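Local coordinates for protein leukotriene A-4 hydrolase (Saccharomyces cerevisiae, PDB 2XPZ) that acts as a zinc-dependent aminopeptidase that preferentially cleaves di- and tripeptides and also has low epoxide hydrolase activity in vitro, at residues Y17-L22 with N374-T379; S347-W352 with F466-A471. All coordinates share one frame; numbering follows the deposited sequence.

Contact 1: Y17-L22 with N374-T379; sequences YDQSTL and NLNDNT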
ATOM      1  N   TYR A  17      20.640  -5.386 -11.649  1.00 35.10           N
ATOM      2  CA  TYR A  17      19.764  -6.045 -12.617  1.00 27.99           C
ATOM      3  C   TYR A  17      18.518  -6.640 -11.952  1.00 28.83           C
ATOM      4  O   TYR A  17      18.583  -7.133 -10.828  1.00 36.05           O
ATOM      5  CB  TYR A  17      20.520  -7.109 -13.430  1.00 22.81           C
ATOM      6  CG  TYR A  17      19.724  -7.624 -14.604  1.00 25.60           C
ATOM      7  CD1 TYR A  17      19.849  -7.044 -15.858  1.00 20.28           C
ATOM      8  CD2 TYR A  17      18.827  -8.676 -14.450  1.00 24.12           C
ATOM      9  CE1 TYR A  17      19.118  -7.506 -16.921  1.00 22.62           C
ATOM     10  CE2 TYR A  17      18.086  -9.143 -15.505  1.00 20.39           C
ATOM     11  CZ  TYR A  17      18.234  -8.556 -16.739  1.00 27.73           C
ATOM     12  OH  TYR A  17      17.493  -9.021 -17.797  1.00 34.27           O
ATOM     13  N   ASP A  18      17.390  -6.583 -12.652  1.00 25.23           N
ATOM     14  CA  ASP A  18      16.120  -7.082 -12.142  1.00 18.21           C
ATOM     15  C   ASP A  18      15.878  -8.527 -12.557  1.00 24.31           C
ATOM     16  O   ASP A  18      15.633  -8.827 -13.722  1.00 36.38           O
ATOM     17  CB  ASP A  18      14.967  -6.194 -12.621  1.00 23.41           C
ATOM     18  CG  ASP A  18      13.656  -6.491 -11.901  1.00 26.33           C
ATOM     19  OD1 ASP A  18      13.549  -7.551 -11.250  1.00 24.10           O
ATOM     20  OD2 ASP A  18      12.730  -5.660 -11.978  1.00 27.04           O
ATOM     21  N   GLN A  19      15.924  -9.422 -11.587  1.00 24.42           N
ATOM     22  CA  GLN A  19      15.790 -10.838 -11.858  1.00 30.22           C
ATOM     23  C   GLN A  19      14.339 -11.235 -12.092  1.00 27.09           C
ATOM     24  O   GLN A  19      14.067 -12.288 -12.665  1.00 30.35           O
ATOM     25  CB  GLN A  19      16.370 -11.635 -10.690  1.00 39.78           C
ATOM     26  CG  GLN A  19      17.816 -11.284 -10.360  1.00 41.24           C
ATOM     27  CD  GLN A  19      18.800 -11.946 -11.287  1.00 44.03           C
ATOM     28  OE1 GLN A  19      18.923 -13.167 -11.307  1.00 49.26           O
ATOM     29  NE2 GLN A  19      19.514 -11.142 -12.060  1.00 51.81           N
ATOM     30  N   SER A  20      13.412 -10.385 -11.652  1.00 20.85           N
ATOM     31  CA  SER A  20      11.981 -10.696 -11.714  1.00 25.16           C
ATOM     32  C   SER A  20      11.399 -10.485 -13.099  1.00 32.68           C
ATOM     33  O   SER A  20      10.217 -10.745 -13.328  1.00 32.31           O
ATOM     34  CB  SER A  20      11.199  -9.851 -10.716  1.00 22.02           C
ATOM     35  OG  SER A  20      11.588 -10.149  -9.391  1.00 26.12           O
ATOM     36  N   THR A  21      12.230 -10.003 -14.015  1.00 26.90           N
ATOM     37  CA  THR A  21      11.787  -9.761 -15.371  1.00 18.35           C
ATOM     38  C   THR A  21      12.423 -10.757 -16.327  1.00 26.78           C
ATOM     39  O   THR A  21      13.599 -11.085 -16.211  1.00 32.70           O
ATOM     40  CB  THR A  21      12.098  -8.329 -15.812  1.00 17.11           C
ATOM     41  OG1 THR A  21      11.586  -8.116 -17.131  1.00 25.85           O
ATOM     42  CG2 THR A  21      13.592  -8.076 -15.793  1.00 14.58           C
ATOM     43  N   LEU A  22      11.623 -11.256 -17.257  1.00 29.46           N
ATOM     44  CA  LEU A  22      12.121 -12.132 -18.307  1.00 23.64           C
ATOM     45  C   LEU A  22      12.432 -11.304 -19.541  1.00 18.33           C
ATOM     46  O   LEU A  22      13.063 -11.773 -20.474  1.00 26.72           O
ATOM     47  CB  LEU A  22      11.087 -13.205 -18.632  1.00 21.10           C
ATOM     48  CG  LEU A  22      10.826 -14.206 -17.510  1.00 20.11           C
ATOM     49  CD1 LEU A  22       9.811 -15.241 -17.931  1.00 15.77           C
ATOM     50  CD2 LEU A  22      12.120 -14.870 -17.098  1.00 22.04           C
ATOM     51  N   ASN A 374      17.119 -10.355  -1.816  1.00 26.37           N
ATOM     52  CA  ASN A 374      17.952 -11.005  -2.800  1.00 27.80           C
ATOM     53  C   ASN A 374      17.121 -12.037  -3.518  1.00 31.36           C
ATOM     54  O   ASN A 374      17.295 -13.241  -3.342  1.00 32.37           O
ATOM     55  CB  ASN A 374      19.155 -11.648  -2.128  1.00 35.58           C
ATOM     56  CG  ASN A 374      20.032 -12.399  -3.093  1.00 41.31           C
ATOM     57  OD1 ASN A 374      19.571 -12.893  -4.118  1.00 39.49           O
ATOM     58  ND2 ASN A 374      21.310 -12.501  -2.763  1.00 52.78           N
ATOM     59  N   LEU A 375      16.181 -11.551  -4.310  1.00 24.77           N
ATOM     60  CA  LEU A 375      15.416 -12.431  -5.146  1.00 29.59           C
ATOM     61  C   LEU A 375      16.239 -12.644  -6.395  1.00 45.33           C
ATOM     62  O   LEU A 375      16.659 -11.670  -7.027  1.00 58.18           O
ATOM     63  CB  LEU A 375      14.091 -11.773  -5.524  1.00 27.74           C
ATOM     64  CG  LEU A 375      13.292 -11.055  -4.440  1.00 27.05           C
ATOM     65  CD1 LEU A 375      12.004 -10.525  -5.017  1.00 20.64           C
ATOM     66  CD2 LEU A 375      13.017 -11.974  -3.262  1.00 30.27           C
ATOM     67  N   ASN A 376      16.499 -13.898  -6.740  1.00 46.98           N
ATOM     68  CA  ASN A 376      16.942 -14.220  -8.090  1.00 50.39           C
ATOM     69  C   ASN A 376      15.702 -14.341  -9.021  1.00 49.55           C
ATOM     70  O   ASN A 376      14.625 -13.833  -8.673  1.00 46.85           O
ATOM     71  CB  ASN A 376      17.830 -15.473  -8.083  1.00 52.55           C
ATOM     72  CG  ASN A 376      19.275 -15.173  -7.621  1.00 67.94           C
ATOM     73  OD1 ASN A 376      19.755 -14.050  -7.755  1.00 71.34           O
ATOM     74  ND2 ASN A 376      19.962 -16.183  -7.085  1.00 75.41           N
ATOM     75  N   ASP A 377      15.865 -14.976 -10.190  1.00 47.02           N
ATOM     76  CA  ASP A 377      14.766 -15.271 -11.144  1.00 48.07           C
ATOM     77  C   ASP A 377      13.727 -16.345 -10.679  1.00 33.53           C
ATOM     78  O   ASP A 377      12.806 -16.719 -11.427  1.00 35.72           O
ATOM     79  CB  ASP A 377      15.344 -15.637 -12.536  1.00 63.06           C
ATOM     80  CG  ASP A 377      16.335 -16.783 -12.468  1.00 66.08           C
ATOM     81  OD1 ASP A 377      16.315 -17.507 -11.445  1.00 59.20           O
ATOM     82  OD2 ASP A 377      17.117 -16.976 -13.431  1.00 78.97           O
ATOM     83  N   ASN A 378      13.860 -16.788  -9.430  1.00 41.32           N
ATOM     84  CA  ASN A 378      13.060 -17.882  -8.858  1.00 46.80           C
ATOM     85  C   ASN A 378      12.038 -17.482  -7.761  1.00 46.60           C
ATOM     86  O   ASN A 378      10.921 -18.010  -7.717  1.00 52.38           O
ATOM     87  CB  ASN A 378      13.962 -19.040  -8.377  1.00 50.86           C
ATOM     88  CG  ASN A 378      15.105 -18.582  -7.462  1.00 55.40           C
ATOM     89  OD1 ASN A 378      15.360 -17.387  -7.256  1.00 49.44           O
ATOM     90  ND2 ASN A 378      15.803 -19.557  -6.914  1.00 68.23           N
ATOM     91  N   THR A 379      12.409 -16.551  -6.886  1.00 40.82           N
ATOM     92  CA  THR A 379      11.532 -16.128  -5.793  1.00 40.27           C
ATOM     93  C   THR A 379      10.454 -15.172  -6.289  1.00 36.79           C
ATOM     94  O   THR A 379      10.746 -14.192  -6.961  1.00 28.62           O
ATOM     95  CB  THR A 379      12.329 -15.496  -4.627  1.00 48.45           C
ATOM     96  OG1 THR A 379      13.092 -16.512  -3.962  1.00 46.71           O
ATOM     97  CG2 THR A 379      11.386 -14.834  -3.613  1.00 58.73           C
TER
HETATM   98  O   HOH W   1      16.309  -8.494  -8.340  1.00 31.65           O
HETATM   99  O   HOH W   2      12.737 -12.357  -8.363  1.00 32.64           O

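Contact 2: S347-W352 with F466-A471; sequences SALIGW and FITALA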
ATOM      1  N   SER A 347       3.523   7.176  15.745  1.00 24.04           N
ATOM      2  CA  SER A 347       3.391   6.456  14.478  1.00 18.79           C
ATOM      3  C   SER A 347       4.556   5.496  14.323  1.00 23.84           C
ATOM      4  O   SER A 347       4.376   4.319  13.997  1.00 29.89           O
ATOM      5  CB  SER A 347       3.375   7.429  13.293  1.00 28.36           C
ATOM      6  OG  SER A 347       2.051   7.637  12.824  1.00 36.52           O
ATOM      7  N   ALA A 348       5.753   6.023  14.569  1.00 26.92           N
ATOM      8  CA  ALA A 348       6.990   5.267  14.496  1.00 25.43           C
ATOM      9  C   ALA A 348       6.998   4.119  15.491  1.00 33.29           C
ATOM     10  O   ALA A 348       7.377   2.998  15.152  1.00 42.31           O
ATOM     11  CB  ALA A 348       8.142   6.173  14.749  1.00 23.26           C
ATOM     12  N   LEU A 349       6.581   4.408  16.718  1.00 29.64           N
ATOM     13  CA  LEU A 349       6.519   3.404  17.767  1.00 26.41           C
ATOM     14  C   LEU A 349       5.508   2.281  17.491  1.00 26.94           C
ATOM     15  O   LEU A 349       5.758   1.131  17.823  1.00 36.84           O
ATOM     16  CB  LEU A 349       6.233   4.068  19.109  1.00 32.58           C
ATOM     17  CG  LEU A 349       6.045   3.086  20.257  1.00 42.56           C
ATOM     18  CD1 LEU A 349       7.214   2.107  20.312  1.00 38.00           C
ATOM     19  CD2 LEU A 349       5.895   3.850  21.555  1.00 48.16           C
ATOM     20  N   ILE A 350       4.364   2.605  16.904  1.00 19.00           N
ATOM     21  CA  ILE A 350       3.407   1.576  16.510  1.00 17.45           C
ATOM     22  C   ILE A 350       3.998   0.760  15.382  1.00 26.24           C
ATOM     23  O   ILE A 350       3.707  -0.427  15.232  1.00 27.63           O
ATOM     24  CB  ILE A 350       2.123   2.197  15.972  1.00 31.77           C
ATOM     25  CG1 ILE A 350       1.445   3.038  17.050  1.00 41.53           C
ATOM     26  CG2 ILE A 350       1.182   1.119  15.427  1.00 28.53           C
ATOM     27  CD1 ILE A 350       0.545   4.122  16.472  1.00 45.89           C
ATOM     28  N   GLY A 351       4.817   1.418  14.567  1.00 21.52           N
ATOM     29  CA  GLY A 351       5.442   0.772  13.437  1.00 22.01           C
ATOM     30  C   GLY A 351       6.463  -0.243  13.894  1.00 30.21           C
ATOM     31  O   GLY A 351       6.595  -1.309  13.296  1.00 26.73           O
ATOM     32  N   TRP A 352       7.194   0.097  14.954  1.00 34.48           N
ATOM     33  CA  TRP A 352       8.118  -0.846  15.567  1.00 35.12           C
ATOM     34  C   TRP A 352       7.387  -2.098  16.031  1.00 36.08           C
ATOM     35  O   TRP A 352       7.874  -3.203  15.850  1.00 49.51           O
ATOM     36  CB  TRP A 352       8.878  -0.220  16.733  1.00 35.71           C
ATOM     37  CG  TRP A 352       9.932  -1.139  17.244  1.00 38.01           C
ATOM     38  CD1 TRP A 352       9.815  -2.026  18.264  1.00 40.52           C
ATOM     39  CD2 TRP A 352      11.260  -1.297  16.725  1.00 34.85           C
ATOM     40  NE1 TRP A 352      10.987  -2.719  18.428  1.00 44.04           N
ATOM     41  CE2 TRP A 352      11.887  -2.289  17.501  1.00 34.80           C
ATOM     42  CE3 TRP A 352      11.970  -0.691  15.693  1.00 24.86           C
ATOM     43  CZ2 TRP A 352      13.196  -2.681  17.275  1.00 31.95           C
ATOM     44  CZ3 TRP A 352      13.268  -1.087  15.472  1.00 25.65           C
ATOM     45  CH2 TRP A 352      13.868  -2.073  16.258  1.00 34.35           C
ATOM     46  N   PHE A 466      12.340   6.887  20.566  1.00 35.27           N
ATOM     47  CA  PHE A 466      11.254   7.743  20.138  1.00 28.46           C
ATOM     48  C   PHE A 466      10.580   8.308  21.365  1.00 33.96           C
ATOM     49  O   PHE A 466      10.523   7.648  22.397  1.00 42.26           O
ATOM     50  CB  PHE A 466      10.234   6.954  19.320  1.00 26.26           C
ATOM     51  CG  PHE A 466      10.755   6.463  18.001  1.00 24.74           C
ATOM     52  CD1 PHE A 466      11.195   7.357  17.044  1.00 25.94           C
ATOM     53  CD2 PHE A 466      10.773   5.108  17.707  1.00 14.42           C
ATOM     54  CE1 PHE A 466      11.667   6.910  15.825  1.00 29.56           C
ATOM     55  CE2 PHE A 466      11.241   4.651  16.492  1.00 20.95           C
ATOM     56  CZ  PHE A 466      11.692   5.552  15.548  1.00 29.74           C
ATOM     57  N   ILE A 467      10.089   9.536  21.254  1.00 34.41           N
ATOM     58  CA  ILE A 467       9.227  10.114  22.274  1.00 36.74           C
ATOM     59  C   ILE A 467       8.049   9.168  22.497  1.00 30.59           C
ATOM     60  O   ILE A 467       7.324   8.869  21.563  1.00 34.53           O
ATOM     61  CB  ILE A 467       8.692  11.474  21.801  1.00 40.55           C
ATOM     62  CG1 ILE A 467       9.847  12.394  21.403  1.00 40.18           C
ATOM     63  CG2 ILE A 467       7.846  12.111  22.865  1.00 44.16           C
ATOM     64  CD1 ILE A 467       9.415  13.795  21.081  1.00 33.24           C
ATOM     65  N   THR A 468       7.856   8.692  23.725  1.00 34.54           N
ATOM     66  CA  THR A 468       6.803   7.705  24.000  1.00 25.54           C
ATOM     67  C   THR A 468       5.526   8.305  24.587  1.00 31.84           C
ATOM     68  O   THR A 468       4.597   7.571  24.920  1.00 44.44           O
ATOM     69  CB  THR A 468       7.290   6.538  24.926  1.00 35.81           C
ATOM     70  OG1 THR A 468       7.657   7.047  26.213  1.00 39.38           O
ATOM     71  CG2 THR A 468       8.481   5.804  24.317  1.00 29.39           C
ATOM     72  N   ALA A 469       5.472   9.630  24.693  1.00 30.18           N
ATOM     73  CA  ALA A 469       4.351  10.339  25.333  1.00 24.25           C
ATOM     74  C   ALA A 469       2.964   9.757  25.053  1.00 26.24           C
ATOM     75  O   ALA A 469       2.302   9.238  25.947  1.00 31.40           O
ATOM     76  CB  ALA A 469       4.381  11.812  24.960  1.00 23.67           C
ATOM     77  N   LEU A 470       2.533   9.858  23.804  1.00 26.65           N
ATOM     78  CA  LEU A 470       1.221   9.397  23.389  1.00 22.16           C
ATOM     79  C   LEU A 470       0.974   7.913  23.650  1.00 16.46           C
ATOM     80  O   LEU A 470      -0.164   7.489  23.777  1.00 22.72           O
ATOM     81  CB  LEU A 470       1.010   9.699  21.908  1.00 18.88           C
ATOM     82  CG  LEU A 470       1.135  11.144  21.444  1.00 20.28           C
ATOM     83  CD1 LEU A 470       0.475  11.257  20.103  1.00 18.06           C
ATOM     84  CD2 LEU A 470       0.464  12.077  22.406  1.00 27.98           C
ATOM     85  N   ALA A 471       2.030   7.118  23.708  1.00 22.90           N
ATOM     86  CA  ALA A 471       1.863   5.689  23.916  1.00 24.11           C
ATOM     87  C   ALA A 471       1.829   5.410  25.402  1.00 38.97           C
ATOM     88  O   ALA A 471       1.180   4.468  25.857  1.00 46.61           O
ATOM     89  CB  ALA A 471       2.988   4.919  23.260  1.00 22.54           C
TER

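Contact 1: Y17-L22 with N374-T379
Gln19 meets the backbone of Leu375-Asp377 chiefly with the base of its side chain; its amide comes near but makes no hydrogen bond across the contact. CB presses on the peptide link between Asn376 and Asp377, lying 3.2 Å from Asn376 C, while CG comes to 3.5 Å from Leu375 O. The chain places CG beside its own backbone N (chi1 -55°) and then bends at chi2. Gln19 and Asn376 run alongside one another in the same direction, their amide planes turned 65° apart. Asp377 answers from the other segment with a CA-H...O contact, its CA 3.4 Å from Gln19 O.

Ser20 approaches Leu375 more loosely, with OG 4.4 Å from CD1. Ser20 OG donates to a bridging water, 2.7 Å from its oxygen, and that water in turn donates to Thr379 O. Behind the contact, Asp18 OD1 accepts from Ser20 N in an Asx turn, at the start of a type I beta turn running from Asp18 to Thr21. Carbon-to-backbone contacts and a bridging water therefore join the N-terminal loop to the peptidase M1 domain without a direct hydrogen bond, over a modest area.

Contact 2: S347-W352 with F466-A471
Ala348 sets its methyl group squarely over one face of the Phe466 ring. CB lies 3.7 Å from the ring centroid and only 11° off the ring normal, a CH-pi contact in which all six ring carbons lie within 4.2 Å of the methyl carbon, CZ closest. Phe466 carries CG beside its backbone N (chi1 -67°), which places the ring with its face over Ala348. A second tight point lies one residue further along the helix: Leu349 CD2 reaches to 3.5 Å from Ala471 CB. With CG anti to the backbone N (chi1 176°), the leucine sends its branched end toward the first turn of helix 469-487.

Between these two points the fit slackens. Thr468 offers Leu349 CD2 a single methyl, CG2, at 4.3 Å, and its hydroxyl is bonded instead to Asp472. No hydrogen bond crosses from one segment to the other, and the side-chain contacts that carry the association are apolar. Toward solvent, Ile467 is exposed, and the end of its side chain turns away from 347-352, though it still touches His345 earlier on the same helix.

On the buried side the contact merges into a larger cluster. Phe398 and His345 also meet the Phe466 ring, and Phe394 and Asn395 of helix 387-403 touch it as well, while Phe394 packs on Ala348. Loop 466-468 therefore lies over a surface to which helices 341-361 and 387-403 both contribute, the latter also bearing the proton donor Tyr390. Beyond the loop, Leu470 and Ala471 rest on Phe346, and Leu470 O accepts from Gln510, so the start of helix 469-487 touches helix 341-361 and is bonded to helix 508-519.

Starting from the N terminus, the chain passes 17-22, builds the sheets of the N-terminal part and enters the peptidase M1 domain, where it meets 347-352 before returning to 17-22 at 374-379. Contact 1 thereby closes a loop with 351 residues between its segments. Contact 2 closes a shorter one, with 113 intervening residues, mostly helical among its regular elements, when 466-471 comes back to helix 341-361. The two loops cross, sharing the chain from 347 to 379. In space they stay separate, with nearest atoms about 20 Å apart: the peptidase domain is tied by contact 1 to the N-terminal loop and by contact 2 to the start of helix 469-487.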